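Local coordinates for protein alpha-L-rhamnosidase (Aspergillus terreus, PDB 6GSZ) that probably hydrolyses terminal non-reducing alpha-L-rhamnose residues from alpha-L-rhamnosides, as a calcium-binding glycoside hydrolase, at residues S26-G31 with K804-Y809; L538-G543 with A781-R786; R786-E791 with E835-T840; T840-V845 with V854-G859. One frame throughout, in Å; residues are numbered along the deposited sequence. Where two conformers were deposited one is given.

Contact 1 of 4, residues S26-G31 with K804-Y809. With CA (calcium ion), chain T.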
loop_
_atom_site.group_PDB
_atom_site.type_symbol
_atom_site.label_atom_id
_atom_site.label_comp_id
_atom_site.label_asym_id
_atom_site.label_seq_id
_atom_site.Cartn_x
_atom_site.Cartn_y
_atom_site.Cartn_z
ATOM N N SER A 26 9.438 -13.897 13.896
ATOM C CA SER A 26 8.571 -13.146 14.810
ATOM C C SER A 26 7.365 -13.995 15.203
ATOM O O SER A 26 6.904 -14.800 14.407
ATOM C CB SER A 26 8.059 -11.864 14.188
ATOM O OG SER A 26 9.098 -11.039 13.710
ATOM N N TRP A 27 6.859 -13.803 16.414
ATOM C CA TRP A 27 5.625 -14.448 16.791
ATOM C C TRP A 27 4.731 -13.448 17.490
ATOM O O TRP A 27 5.182 -12.730 18.386
ATOM C CB TRP A 27 5.884 -15.697 17.646
ATOM C CG TRP A 27 6.890 -15.515 18.749
ATOM C CD1 TRP A 27 6.667 -15.301 20.085
ATOM C CD2 TRP A 27 8.299 -15.695 18.605
ATOM N NE1 TRP A 27 7.864 -15.276 20.735
ATOM C CE2 TRP A 27 8.880 -15.525 19.881
ATOM C CE3 TRP A 27 9.128 -15.984 17.504
ATOM C CZ2 TRP A 27 10.243 -15.623 20.073
ATOM C CZ3 TRP A 27 10.484 -16.087 17.694
ATOM C CH2 TRP A 27 11.039 -15.905 18.977
ATOM N N ARG A 28 3.457 -13.492 17.175
ATOM C CA ARG A 28 2.453 -12.700 17.842
ATOM C C ARG A 28 1.732 -13.557 18.893
ATOM O O ARG A 28 1.550 -14.746 18.710
ATOM C CB ARG A 28 1.559 -12.187 16.718
ATOM C CG ARG A 28 0.610 -11.076 17.107
ATOM C CD ARG A 28 -0.008 -10.594 15.810
ATOM N NE ARG A 28 0.740 -9.483 15.232
ATOM C CZ ARG A 28 0.640 -9.057 13.988
ATOM N NH1 ARG A 28 0.951 -7.798 13.724
ATOM N NH2 ARG A 28 0.251 -9.879 13.027
ATOM N N PHE A 29 1.312 -12.921 19.986
ATOM C CA PHE A 29 0.647 -13.575 21.081
ATOM C C PHE A 29 -0.854 -13.312 21.053
ATOM O O PHE A 29 -1.326 -12.253 20.566
ATOM C CB PHE A 29 1.201 -13.040 22.397
ATOM C CG PHE A 29 2.668 -13.287 22.620
ATOM C CD1 PHE A 29 3.141 -14.536 23.009
ATOM C CD2 PHE A 29 3.586 -12.271 22.406
ATOM C CE1 PHE A 29 4.487 -14.737 23.259
ATOM C CE2 PHE A 29 4.937 -12.499 22.593
ATOM C CZ PHE A 29 5.384 -13.718 23.048
ATOM N N ASP A 30 -1.595 -14.257 21.631
ATOM C CA ASP A 30 -3.035 -14.103 21.903
ATOM C C ASP A 30 -3.248 -14.505 23.368
ATOM O O ASP A 30 -2.665 -15.428 23.849
ATOM C CB ASP A 30 -3.866 -14.923 20.912
ATOM C CG ASP A 30 -5.370 -14.738 20.944
ATOM O OD1 ASP A 30 -5.895 -13.848 21.674
ATOM O OD2 ASP A 30 -6.015 -15.490 20.213
ATOM N N GLY A 31 -4.138 -13.816 24.059
ATOM C CA GLY A 31 -4.431 -14.179 25.422
ATOM C C GLY A 31 -4.587 -12.957 26.298
ATOM O O GLY A 31 -4.136 -11.921 25.982
ATOM N N LYS A 804 -8.941 -0.531 17.568
ATOM C CA LYS A 804 -8.184 -1.738 17.726
ATOM C C LYS A 804 -6.960 -1.670 16.810
ATOM O O LYS A 804 -7.084 -1.226 15.656
ATOM C CB LYS A 804 -9.022 -2.975 17.342
ATOM C CG LYS A 804 -10.327 -3.152 18.095
ATOM C CD LYS A 804 -11.032 -4.453 17.772
ATOM C CE LYS A 804 -12.391 -4.524 18.431
ATOM N NZ LYS A 804 -13.169 -5.716 18.009
ATOM N N PHE A 805 -5.832 -2.189 17.281
ATOM C CA PHE A 805 -4.617 -2.249 16.500
ATOM C C PHE A 805 -3.861 -3.528 16.807
ATOM O O PHE A 805 -3.444 -3.752 17.957
ATOM C CB PHE A 805 -3.721 -1.025 16.717
ATOM C CG PHE A 805 -2.449 -1.088 15.932
ATOM C CD1 PHE A 805 -2.503 -1.174 14.547
ATOM C CD2 PHE A 805 -1.223 -1.119 16.547
ATOM C CE1 PHE A 805 -1.344 -1.297 13.812
ATOM C CE2 PHE A 805 -0.062 -1.243 15.815
ATOM C CZ PHE A 805 -0.131 -1.373 14.431
ATOM N N LEU A 806 -3.649 -4.336 15.751
ATOM C CA LEU A 806 -2.879 -5.563 15.867
ATOM C C LEU A 806 -1.394 -5.251 15.741
ATOM O O LEU A 806 -0.830 -5.157 14.671
ATOM C CB LEU A 806 -3.347 -6.551 14.808
ATOM C CG LEU A 806 -2.814 -7.972 14.923
ATOM C CD1 LEU A 806 -3.247 -8.618 16.234
ATOM C CD2 LEU A 806 -3.322 -8.776 13.737
ATOM N N THR A 807 -0.788 -5.006 16.891
ATOM C CA THR A 807 0.617 -4.739 17.015
ATOM C C THR A 807 1.412 -5.982 16.637
ATOM O O THR A 807 0.846 -7.092 16.598
ATOM C CB THR A 807 1.025 -4.343 18.452
ATOM O OG1 THR A 807 1.128 -5.510 19.267
ATOM C CG2 THR A 807 0.137 -3.310 19.104
ATOM N N PRO A 808 2.742 -5.844 16.430
ATOM C CA PRO A 808 3.601 -7.013 16.295
ATOM C C PRO A 808 3.589 -8.029 17.454
ATOM O O PRO A 808 4.122 -9.128 17.312
ATOM C CB PRO A 808 4.985 -6.363 16.108
ATOM C CG PRO A 808 4.736 -4.986 15.529
ATOM C CD PRO A 808 3.486 -4.580 16.275
ATOM N N TYR A 809 2.974 -7.652 18.584
ATOM C CA TYR A 809 2.872 -8.473 19.796
ATOM C C TYR A 809 1.488 -9.105 19.987
ATOM O O TYR A 809 1.342 -10.021 20.835
ATOM C CB TYR A 809 3.224 -7.642 21.028
ATOM C CG TYR A 809 4.628 -7.121 20.932
ATOM C CD1 TYR A 809 5.687 -7.871 21.426
ATOM C CD2 TYR A 809 4.914 -5.904 20.327
ATOM C CE1 TYR A 809 6.999 -7.462 21.262
ATOM C CE2 TYR A 809 6.210 -5.469 20.158
ATOM C CZ TYR A 809 7.267 -6.250 20.624
ATOM O OH TYR A 809 8.568 -5.875 20.442
HETATM CA CA CA T . -7.442 -12.111 21.877
HETATM O O HOH W 1 5.663 -10.409 19.513
HETATM O O HOH W 2 -6.707 -11.933 24.014
HETATM O O HOH W 3 -6.155 -11.210 20.720
HETATM O O HOH W 4 -7.983 -9.588 21.676
#

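Contact 2 of 4, residues L538-G543 with A781-R786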
loop_
_atom_site.group_PDB
_atom_site.type_symbol
_atom_site.label_atom_id
_atom_site.label_comp_id
_atom_site.label_asym_id
_atom_site.label_seq_id
_atom_site.Cartn_x
_atom_site.Cartn_y
_atom_site.Cartn_z
ATOM N N LEU A 538 8.207 4.131 8.967
ATOM C CA LEU A 538 8.202 2.701 8.915
ATOM C C LEU A 538 8.833 2.137 10.198
ATOM O O LEU A 538 8.390 1.102 10.699
ATOM C CB LEU A 538 8.919 2.244 7.637
ATOM C CG LEU A 538 8.581 0.864 7.140
ATOM C CD1 LEU A 538 7.101 0.730 6.769
ATOM C CD2 LEU A 538 9.475 0.544 5.961
ATOM N N TYR A 539 9.934 2.775 10.634
ATOM C CA TYR A 539 10.599 2.341 11.866
ATOM C C TYR A 539 9.727 2.609 13.124
ATOM O O TYR A 539 9.576 1.701 13.943
ATOM C CB TYR A 539 11.950 3.035 11.966
ATOM C CG TYR A 539 12.732 2.613 13.178
ATOM C CD1 TYR A 539 13.161 1.310 13.292
ATOM C CD2 TYR A 539 13.038 3.470 14.214
ATOM C CE1 TYR A 539 13.873 0.844 14.387
ATOM C CE2 TYR A 539 13.807 3.048 15.289
ATOM C CZ TYR A 539 14.218 1.725 15.391
ATOM O OH TYR A 539 14.919 1.266 16.467
ATOM N N GLU A 540 9.068 3.768 13.159
ATOM C CA GLU A 540 8.147 4.056 14.252
ATOM C C GLU A 540 7.082 2.949 14.342
ATOM O O GLU A 540 6.727 2.462 15.435
ATOM C CB GLU A 540 7.465 5.393 14.067
ATOM C CG GLU A 540 8.406 6.570 14.268
ATOM C CD GLU A 540 9.002 6.726 15.648
ATOM O OE1 GLU A 540 8.206 6.926 16.593
ATOM O OE2 GLU A 540 10.253 6.597 15.745
ATOM N N SER A 541 6.597 2.509 13.172
ATOM C CA SER A 541 5.469 1.557 13.155
ATOM C C SER A 541 5.917 0.112 13.442
ATOM O O SER A 541 5.195 -0.639 14.148
ATOM C CB SER A 541 4.818 1.604 11.783
ATOM O OG SER A 541 4.183 2.848 11.578
ATOM N N PHE A 542 7.063 -0.304 12.866
ATOM C CA PHE A 542 7.408 -1.761 12.876
ATOM C C PHE A 542 8.721 -2.095 13.602
ATOM O O PHE A 542 8.997 -3.251 13.884
ATOM C CB PHE A 542 7.366 -2.334 11.465
ATOM C CG PHE A 542 6.041 -2.151 10.778
ATOM C CD1 PHE A 542 4.915 -2.845 11.173
ATOM C CD2 PHE A 542 5.925 -1.233 9.765
ATOM C CE1 PHE A 542 3.695 -2.636 10.553
ATOM C CE2 PHE A 542 4.696 -1.005 9.147
ATOM C CZ PHE A 542 3.585 -1.701 9.536
ATOM N N GLY A 543 9.515 -1.071 13.922
ATOM C CA GLY A 543 10.704 -1.240 14.732
ATOM C C GLY A 543 11.854 -2.032 14.141
ATOM O O GLY A 543 12.694 -2.569 14.864
ATOM N N ALA A 781 4.940 4.246 21.774
ATOM C CA ALA A 781 5.854 4.965 22.667
ATOM C C ALA A 781 7.303 4.549 22.437
ATOM O O ALA A 781 8.211 5.218 22.878
ATOM C CB ALA A 781 5.468 4.799 24.122
ATOM N N GLU A 782 7.503 3.417 21.751
ATOM C CA GLU A 782 8.793 2.931 21.304
ATOM C C GLU A 782 8.552 2.459 19.875
ATOM O O GLU A 782 7.488 1.881 19.604
ATOM C CB GLU A 782 9.275 1.743 22.147
ATOM C CG GLU A 782 10.587 1.143 21.753
ATOM C CD GLU A 782 10.938 -0.049 22.631
ATOM O OE1 GLU A 782 11.389 0.190 23.752
ATOM O OE2 GLU A 782 10.689 -1.212 22.229
ATOM N N PRO A 783 9.505 2.676 18.951
ATOM C CA PRO A 783 9.318 2.180 17.584
ATOM C C PRO A 783 8.964 0.692 17.586
ATOM O O PRO A 783 9.673 -0.085 18.169
ATOM C CB PRO A 783 10.687 2.444 16.917
ATOM C CG PRO A 783 11.229 3.615 17.667
ATOM C CD PRO A 783 10.742 3.454 19.091
ATOM N N GLY A 784 7.868 0.329 16.889
ATOM C CA GLY A 784 7.448 -1.042 16.846
ATOM C C GLY A 784 6.398 -1.470 17.863
ATOM O O GLY A 784 6.055 -2.658 17.903
ATOM N N TRP A 785 5.955 -0.549 18.739
ATOM C CA TRP A 785 4.804 -0.745 19.628
ATOM C C TRP A 785 5.072 -1.687 20.813
ATOM O O TRP A 785 4.102 -2.080 21.456
ATOM C CB TRP A 785 3.568 -1.200 18.861
ATOM C CG TRP A 785 2.984 -0.200 17.905
ATOM C CD1 TRP A 785 3.333 0.020 16.601
ATOM C CD2 TRP A 785 1.833 0.619 18.130
ATOM N NE1 TRP A 785 2.531 0.968 16.047
ATOM C CE2 TRP A 785 1.576 1.339 16.946
ATOM C CE3 TRP A 785 0.959 0.784 19.208
ATOM C CZ2 TRP A 785 0.520 2.223 16.816
ATOM C CZ3 TRP A 785 -0.084 1.662 19.091
ATOM C CH2 TRP A 785 -0.319 2.350 17.901
ATOM N N ARG A 786 6.330 -1.942 21.182
ATOM C CA ARG A 786 6.552 -2.732 22.394
ATOM C C ARG A 786 6.226 -1.905 23.645
ATOM O O ARG A 786 5.975 -2.473 24.740
ATOM C CB ARG A 786 8.014 -3.175 22.459
ATOM C CG ARG A 786 8.327 -4.252 23.488
ATOM C CD ARG A 786 9.844 -4.451 23.591
ATOM N NE ARG A 786 10.502 -3.253 24.146
ATOM C CZ ARG A 786 10.826 -3.047 25.421
ATOM N NH1 ARG A 786 10.654 -4.023 26.308
ATOM N NH2 ARG A 786 11.260 -1.841 25.758
HETATM O O HOH W 5 1.785 1.790 13.069
#

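Contact 3 of 4, residues R786-E791 with E835-T840. With CA (calcium ion), chain M.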
loop_
_atom_site.group_PDB
_atom_site.type_symbol
_atom_site.label_atom_id
_atom_site.label_comp_id
_atom_site.label_asym_id
_atom_site.label_seq_id
_atom_site.Cartn_x
_atom_site.Cartn_y
_atom_site.Cartn_z
ATOM N N ARG A 786 6.330 -1.942 21.182
ATOM C CA ARG A 786 6.552 -2.732 22.394
ATOM C C ARG A 786 6.226 -1.905 23.645
ATOM O O ARG A 786 5.975 -2.473 24.740
ATOM C CB ARG A 786 8.014 -3.175 22.459
ATOM C CG ARG A 786 8.327 -4.252 23.488
ATOM C CD ARG A 786 9.844 -4.451 23.591
ATOM N NE ARG A 786 10.502 -3.253 24.146
ATOM C CZ ARG A 786 10.826 -3.047 25.421
ATOM N NH1 ARG A 786 10.654 -4.023 26.308
ATOM N NH2 ARG A 786 11.260 -1.841 25.758
ATOM N N ARG A 787 6.225 -0.574 23.482
ATOM C CA ARG A 787 5.708 0.325 24.496
ATOM C C ARG A 787 4.653 1.188 23.810
ATOM O O ARG A 787 4.842 1.554 22.621
ATOM C CB ARG A 787 6.803 1.250 25.058
ATOM C CG ARG A 787 7.915 0.524 25.785
ATOM C CD ARG A 787 7.306 0.064 27.100
ATOM N NE ARG A 787 8.226 -0.651 27.988
ATOM C CZ ARG A 787 8.346 -1.969 28.025
ATOM N NH1 ARG A 787 7.667 -2.700 27.151
ATOM N NH2 ARG A 787 9.164 -2.530 28.907
ATOM N N ILE A 788 3.495 1.323 24.433
ATOM C CA ILE A 788 2.318 1.911 23.859
ATOM C C ILE A 788 1.883 3.119 24.688
ATOM O O ILE A 788 1.859 3.032 25.929
ATOM C CB ILE A 788 1.190 0.866 23.773
ATOM C CG1 ILE A 788 1.715 -0.395 23.085
ATOM C CG2 ILE A 788 -0.044 1.440 23.095
ATOM C CD1 ILE A 788 0.725 -1.529 23.007
ATOM N N ASN A 789 1.501 4.222 24.046
ATOM C CA ASN A 789 0.844 5.351 24.766
ATOM C C ASN A 789 -0.660 5.204 24.514
ATOM O O ASN A 789 -1.074 4.930 23.370
ATOM C CB ASN A 789 1.484 6.696 24.368
ATOM C CG ASN A 789 1.157 7.873 25.275
ATOM O OD1 ASN A 789 1.616 7.939 26.433
ATOM N ND2 ASN A 789 0.420 8.857 24.749
ATOM N N ILE A 790 -1.439 5.337 25.586
ATOM C CA ILE A 790 -2.877 5.248 25.539
ATOM C C ILE A 790 -3.438 6.532 26.131
ATOM O O ILE A 790 -3.514 6.662 27.383
ATOM C CB ILE A 790 -3.426 3.992 26.230
ATOM C CG1 ILE A 790 -2.749 2.752 25.650
ATOM C CG2 ILE A 790 -4.934 3.961 26.065
ATOM C CD1 ILE A 790 -3.258 1.439 26.168
ATOM N N GLU A 791 -3.731 7.499 25.269
ATOM C CA GLU A 791 -4.030 8.879 25.673
ATOM C C GLU A 791 -5.253 9.334 24.864
ATOM O O GLU A 791 -5.132 10.096 23.918
ATOM C CB GLU A 791 -2.774 9.764 25.498
ATOM C CG GLU A 791 -2.903 11.219 25.958
ATOM C CD GLU A 791 -1.609 12.039 25.901
ATOM O OE1 GLU A 791 -0.549 11.492 25.585
ATOM O OE2 GLU A 791 -1.626 13.248 26.126
ATOM N N GLU A 835 -6.878 -2.713 26.263
ATOM C CA GLU A 835 -6.247 -4.011 26.086
ATOM C C GLU A 835 -4.800 -3.799 25.657
ATOM O O GLU A 835 -4.556 -3.059 24.701
ATOM C CB GLU A 835 -7.003 -4.749 24.999
ATOM C CG GLU A 835 -6.537 -6.125 24.688
ATOM C CD GLU A 835 -7.344 -6.755 23.547
ATOM O OE1 GLU A 835 -8.145 -6.009 22.843
ATOM O OE2 GLU A 835 -7.186 -7.976 23.356
ATOM N N VAL A 836 -3.876 -4.416 26.386
ATOM C CA VAL A 836 -2.424 -4.286 26.195
ATOM C C VAL A 836 -1.896 -5.685 25.935
ATOM O O VAL A 836 -2.122 -6.586 26.732
ATOM C CB VAL A 836 -1.759 -3.613 27.409
ATOM C CG1 VAL A 836 -0.232 -3.559 27.328
ATOM C CG2 VAL A 836 -2.345 -2.223 27.603
ATOM N N PRO A 837 -1.219 -5.937 24.792
ATOM C CA PRO A 837 -0.837 -7.301 24.481
ATOM C C PRO A 837 0.325 -7.846 25.294
ATOM O O PRO A 837 1.167 -7.086 25.832
ATOM C CB PRO A 837 -0.510 -7.248 22.970
ATOM C CG PRO A 837 -0.123 -5.797 22.727
ATOM C CD PRO A 837 -0.888 -4.973 23.736
ATOM N N PRO A 838 0.407 -9.198 25.366
ATOM C CA PRO A 838 1.531 -9.859 26.004
ATOM C C PRO A 838 2.852 -9.274 25.489
ATOM O O PRO A 838 3.025 -9.031 24.298
ATOM C CB PRO A 838 1.338 -11.344 25.654
ATOM C CG PRO A 838 -0.147 -11.472 25.420
ATOM C CD PRO A 838 -0.546 -10.166 24.782
ATOM N N ASN A 839 3.827 -9.167 26.386
ATOM C CA ASN A 839 5.205 -8.757 26.100
ATOM C C ASN A 839 5.342 -7.251 25.846
ATOM O O ASN A 839 6.420 -6.813 25.404
ATOM C CB ASN A 839 5.818 -9.574 24.951
ATOM C CG ASN A 839 7.286 -9.862 25.193
ATOM O OD1 ASN A 839 7.745 -9.838 26.357
ATOM N ND2 ASN A 839 8.047 -10.155 24.147
ATOM N N THR A 840 4.270 -6.477 26.094
ATOM C CA THR A 840 4.325 -5.016 25.957
ATOM C C THR A 840 3.939 -4.359 27.291
ATOM O O THR A 840 3.371 -5.010 28.176
ATOM C CB THR A 840 3.424 -4.512 24.824
ATOM O OG1 THR A 840 2.033 -4.584 25.194
ATOM C CG2 THR A 840 3.675 -5.261 23.531
HETATM CA CA CA M . 0.618 13.537 25.246
HETATM O O HOH W 6 9.099 -6.654 25.886
HETATM O O HOH W 7 7.508 -5.328 27.913
HETATM O O HOH W 8 1.390 12.023 23.159
HETATM O O HOH W 9 2.169 11.421 25.427
HETATM O O HOH W 10 1.426 12.676 27.623
HETATM O O HOH W 11 0.106 15.029 26.970
HETATM O O HOH W 12 0.455 15.851 24.836
#

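Contact 4 of 4, residues T840-V845 with V854-G859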
loop_
_atom_site.group_PDB
_atom_site.type_symbol
_atom_site.label_atom_id
_atom_site.label_comp_id
_atom_site.label_asym_id
_atom_site.label_seq_id
_atom_site.Cartn_x
_atom_site.Cartn_y
_atom_site.Cartn_z
ATOM N N THR A 840 4.270 -6.477 26.094
ATOM C CA THR A 840 4.325 -5.016 25.957
ATOM C C THR A 840 3.939 -4.359 27.291
ATOM O O THR A 840 3.371 -5.010 28.176
ATOM C CB THR A 840 3.424 -4.512 24.824
ATOM O OG1 THR A 840 2.033 -4.584 25.194
ATOM C CG2 THR A 840 3.675 -5.261 23.531
ATOM N N ARG A 841 4.155 -3.042 27.326
ATOM C CA ARG A 841 3.704 -2.205 28.432
ATOM C C ARG A 841 3.130 -0.924 27.840
ATOM O O ARG A 841 3.447 -0.566 26.679
ATOM C CB ARG A 841 4.788 -1.879 29.460
ATOM C CG ARG A 841 5.357 -3.094 30.174
ATOM C CD ARG A 841 6.266 -2.760 31.316
ATOM N NE ARG A 841 5.613 -1.981 32.377
ATOM C CZ ARG A 841 4.817 -2.502 33.327
ATOM N NH1 ARG A 841 4.586 -3.807 33.394
ATOM N NH2 ARG A 841 4.303 -1.720 34.261
ATOM N N ALA A 842 2.250 -0.270 28.584
ATOM C CA ALA A 842 1.645 0.951 28.128
ATOM C C ALA A 842 1.683 2.017 29.234
ATOM O O ALA A 842 1.787 1.715 30.429
ATOM C CB ALA A 842 0.226 0.692 27.694
ATOM N N THR A 843 1.590 3.269 28.801
ATOM C CA THR A 843 1.315 4.388 29.666
ATOM C C THR A 843 -0.090 4.891 29.335
ATOM O O THR A 843 -0.339 5.310 28.198
ATOM C CB THR A 843 2.336 5.522 29.511
ATOM O OG1 THR A 843 3.611 4.987 29.834
ATOM C CG2 THR A 843 2.063 6.687 30.439
ATOM N N VAL A 844 -0.997 4.759 30.304
ATOM C CA VAL A 844 -2.337 5.233 30.168
ATOM C C VAL A 844 -2.390 6.638 30.762
ATOM O O VAL A 844 -2.054 6.831 31.938
ATOM C CB VAL A 844 -3.332 4.279 30.846
ATOM C CG1 VAL A 844 -4.758 4.797 30.740
ATOM C CG2 VAL A 844 -3.196 2.856 30.320
ATOM N N VAL A 845 -2.777 7.620 29.964
ATOM C CA VAL A 845 -2.935 9.005 30.406
ATOM C C VAL A 845 -4.434 9.305 30.417
ATOM O O VAL A 845 -5.055 9.409 29.347
ATOM C CB VAL A 845 -2.185 9.965 29.457
ATOM C CG1 VAL A 845 -2.327 11.409 29.910
ATOM C CG2 VAL A 845 -0.726 9.566 29.299
ATOM N N VAL A 854 -0.457 6.324 34.301
ATOM C CA VAL A 854 -0.369 5.004 34.895
ATOM C C VAL A 854 0.437 4.098 33.964
ATOM O O VAL A 854 0.077 3.967 32.797
ATOM C CB VAL A 854 -1.783 4.415 35.069
ATOM C CG1 VAL A 854 -1.748 3.104 35.801
ATOM C CG2 VAL A 854 -2.719 5.396 35.745
ATOM N N ASP A 855 1.474 3.420 34.481
ATOM C CA ASP A 855 2.257 2.404 33.736
ATOM C C ASP A 855 1.534 1.074 33.954
ATOM O O ASP A 855 1.255 0.701 35.110
ATOM C CB ASP A 855 3.703 2.363 34.264
ATOM C CG ASP A 855 4.684 1.348 33.660
ATOM O OD1 ASP A 855 4.421 0.863 32.537
ATOM O OD2 ASP A 855 5.759 1.048 34.319
ATOM N N VAL A 856 1.287 0.321 32.888
ATOM C CA VAL A 856 0.656 -0.961 32.996
ATOM C C VAL A 856 1.376 -1.972 32.107
ATOM O O VAL A 856 1.926 -1.578 31.078
ATOM C CB VAL A 856 -0.831 -0.917 32.594
ATOM C CG1 VAL A 856 -1.643 -0.047 33.486
ATOM C CG2 VAL A 856 -1.067 -0.500 31.155
ATOM N N GLY A 857 1.230 -3.260 32.479
ATOM C CA GLY A 857 1.639 -4.365 31.647
ATOM C C GLY A 857 0.454 -4.960 30.901
ATOM O O GLY A 857 -0.618 -4.336 30.765
ATOM N N SER A 858 0.673 -6.146 30.340
ATOM C CA SER A 858 -0.333 -6.763 29.472
ATOM C C SER A 858 -1.629 -7.051 30.238
ATOM O O SER A 858 -1.649 -7.153 31.496
ATOM C CB SER A 858 0.171 -8.049 28.845
ATOM O OG SER A 858 0.347 -9.090 29.811
ATOM N N GLY A 859 -2.722 -7.157 29.483
ATOM C CA GLY A 859 -4.014 -7.571 29.999
ATOM C C GLY A 859 -5.094 -6.581 29.627
ATOM O O GLY A 859 -4.893 -5.729 28.769
HETATM O O HOH W 13 3.455 -6.974 30.006
#

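Contact 1 of 4, residues S26-G31 with K804-Y809
Arg-28, in the conformer described, leaves its strand with CG opposite the backbone N (chi1 -167°) and then bends at chi3 (-92°), which turns one face of its guanidinium to Leu-806 and an edge to Thr-807 O. Leu-806 CG sits over the centre of that face, 3.7 Å from CZ of Arg-28. At the edge, Thr-807 O lies 2.8 Å from Arg-28 NE and 3.0 Å from Arg-28 NH1, two bent and therefore weak hydrogen bonds converging on one carbonyl. The third nitrogen, NH2, forms a salt bridge with Glu-427. Strand 25-30 of the N-terminal immunoglobulin-like domain here meets the turn between strands 800-807 and 810-819 of the C-terminal beta domain. That turn starts as an ST turn, Thr-807 OG1 accepting from Tyr-809 N and also bonded to Gly-810 O. The backbones join directly where Phe-29 N donates to Tyr-809 O over 3.0 Å, approaching from above the carbonyl plane. The same oxygen lies at the edge of the Phe-29 ring, 3.5 Å from its CD2. One water bridges Trp-27 O and Pro-808 O, donating to both. Just beyond, Asp-30 OD1 binds a calcium ion at 2.3 Å, with three waters also on the metal.

Contact 2 of 4, residues L538-G543 with A781-R786
Glu-540 and Pro-783, and likewise Gly-543 and Gly-784, bring their backbones together where the C-terminal end of helix 530-542 meets a type II beta turn running from Glu-782 to Trp-785. Gly-784 N donates to Glu-540 O, 2.8 Å and nearly straight at 168°, from well above the carbonyl plane. The same oxygen also takes a CA-H...O contact from Pro-783 CA at 3.4 Å, and Ser-541 O one from Gly-784 CA at 3.5 Å. Gly-543 leaves the helix with positive phi, its CA 3.9 Å from Gly-784 CA. Among the side chains, Pro-783 lies over one face of the Tyr-539 ring in a CH-pi contact, its CB 3.8 Å from the ring centroid and displaced toward the rim. Ser-541 O meets the indole of Trp-785 at its edge, 3.1 Å from CD1. A water links Trp-785 NE1 to Ser-541 OG, which is also bonded to Gln-537 and Asn-482. Within the loop, Arg-786 grips Glu-782 side-on, NE and NH2 each facing one carboxylate oxygen in the guanidinium plane. A type II turn with glycine at its third position thus docks on a helix C-terminus of the six-hairpin glycosidase domain, an (alpha/alpha)6 barrel in this family, and ties it to the C-terminal beta domain.

Contact 3 of 4, residues R786-E791 with E835-T840
Apolar contacts between Ile-788 and Ile-790 and the pair Val-836 and Pro-837 form the inner part of this junction. Ile-788 and Pro-837 reach toward each other tip to tip, CD1 to CD at 3.9 Å. Ile-790 CD1 meets Val-836 CG2 at 4.0 Å; in both isoleucines CG1 lies opposite the carbonyl carbon (chi1 -51° and -54°), sending CD1 toward the other segment. No direct hydrogen bond crosses, but Arg-786 O is approached closely by Thr-840: CB and CA both lie 3.3 Å from it, the latter as a CA-H...O contact. Water provides the polar links. One water accepts from Arg-786 NH1 and a second from Arg-787 NH1; both donate to Asn-839 O, the second only weakly. Arg-787 NH1 also donates to Arg-786 O, and the two guanidiniums overlap, offset and tilted against each other, that of Arg-786 being held by Glu-782 through NE and NH2. Thr-840 closes the type II turn from Pro-837: its N and OG1 both donate to Pro-837 O, the hydroxyl at 2.7 Å. Farther along, Glu-791 chelates a calcium ion with OE1 and OE2, both at 2.4 Å. Hydrophobic tips therefore hold the two sheets together inside, while the arginine end is joined to the Asn-839 carbonyl through solvent rather than by direct bonds.

Contact 4 of 4, residues T840-V845 with V854-G859
A beta hairpin of strands 841-845 and 853-856 forms one edge of the four-stranded mixed sheet in the C-terminal domain. The strands run antiparallel, 155° between their directions, with axes 4.7 Å apart. Ala-842 and Val-856 form a hydrogen-bonded pair, Ala-842 N to Val-856 O 2.8 Å and Val-856 N to Ala-842 O 2.9 Å; Val-844 and Val-854 form the next, and between them stands the non-hydrogen-bonded pair Thr-843 and Asp-855. Around that middle pair, CA-H...O contacts run from Asp-855 CA to Ala-842 O and from Thr-843 CA to Val-854 O. On the face carrying Ala-842, Val-844, Val-854 and Val-856, CG2 of Val-856 stands between its own N and carbonyl carbon and touches Ala-842 CB at 3.9 Å and Val-844 CG2 at 4.1 Å. Tyr-863 and His-861 of strand 859-868 pack against this face. On the other side Arg-841, bent at chi3 (60°), reaches over to Asp-855 of the partner strand. NE of Arg-841 makes a weak hydrogen bond of 3.1 Å to Asp-855 OD1 within a salt bridge, and the carboxylate meets the guanidinium edge with the planes 88° apart. One guanidinium face rests on the peptide from Val-856 to Gly-857. Beyond the Ala-842/Val-856 pair, a water accepts from Ser-858 N and donates to Thr-840 O. With the planes upright to each other the ion pair cannot make the flat two-pronged grip, so its hold is probably mostly electrostatic, while the four backbone bonds and the valine face fix the register.

In the fold
From the N terminus, strand 25-30 meets residues 804-809 in contact 1, which closes the longest loop, 773 residues, tying the immunoglobulin-like domain to the C-terminal beta domain. Contact 2 falls entirely within that loop and fastens the helical catalytic domain to the same C-terminal domain. Contact 3 opens where contact 2 ends, at Arg-786, and crosses contact 1, because its first segment precedes residues 804-809 and its second follows them. Contact 4 begins at Thr-840, where contact 3 closes, and forms a short hairpin. Tyr-809 packs on both Arg-786 and Thr-840, bringing all four together, while strands 787-790 and 841-845 run side by side between contacts 3 and 4.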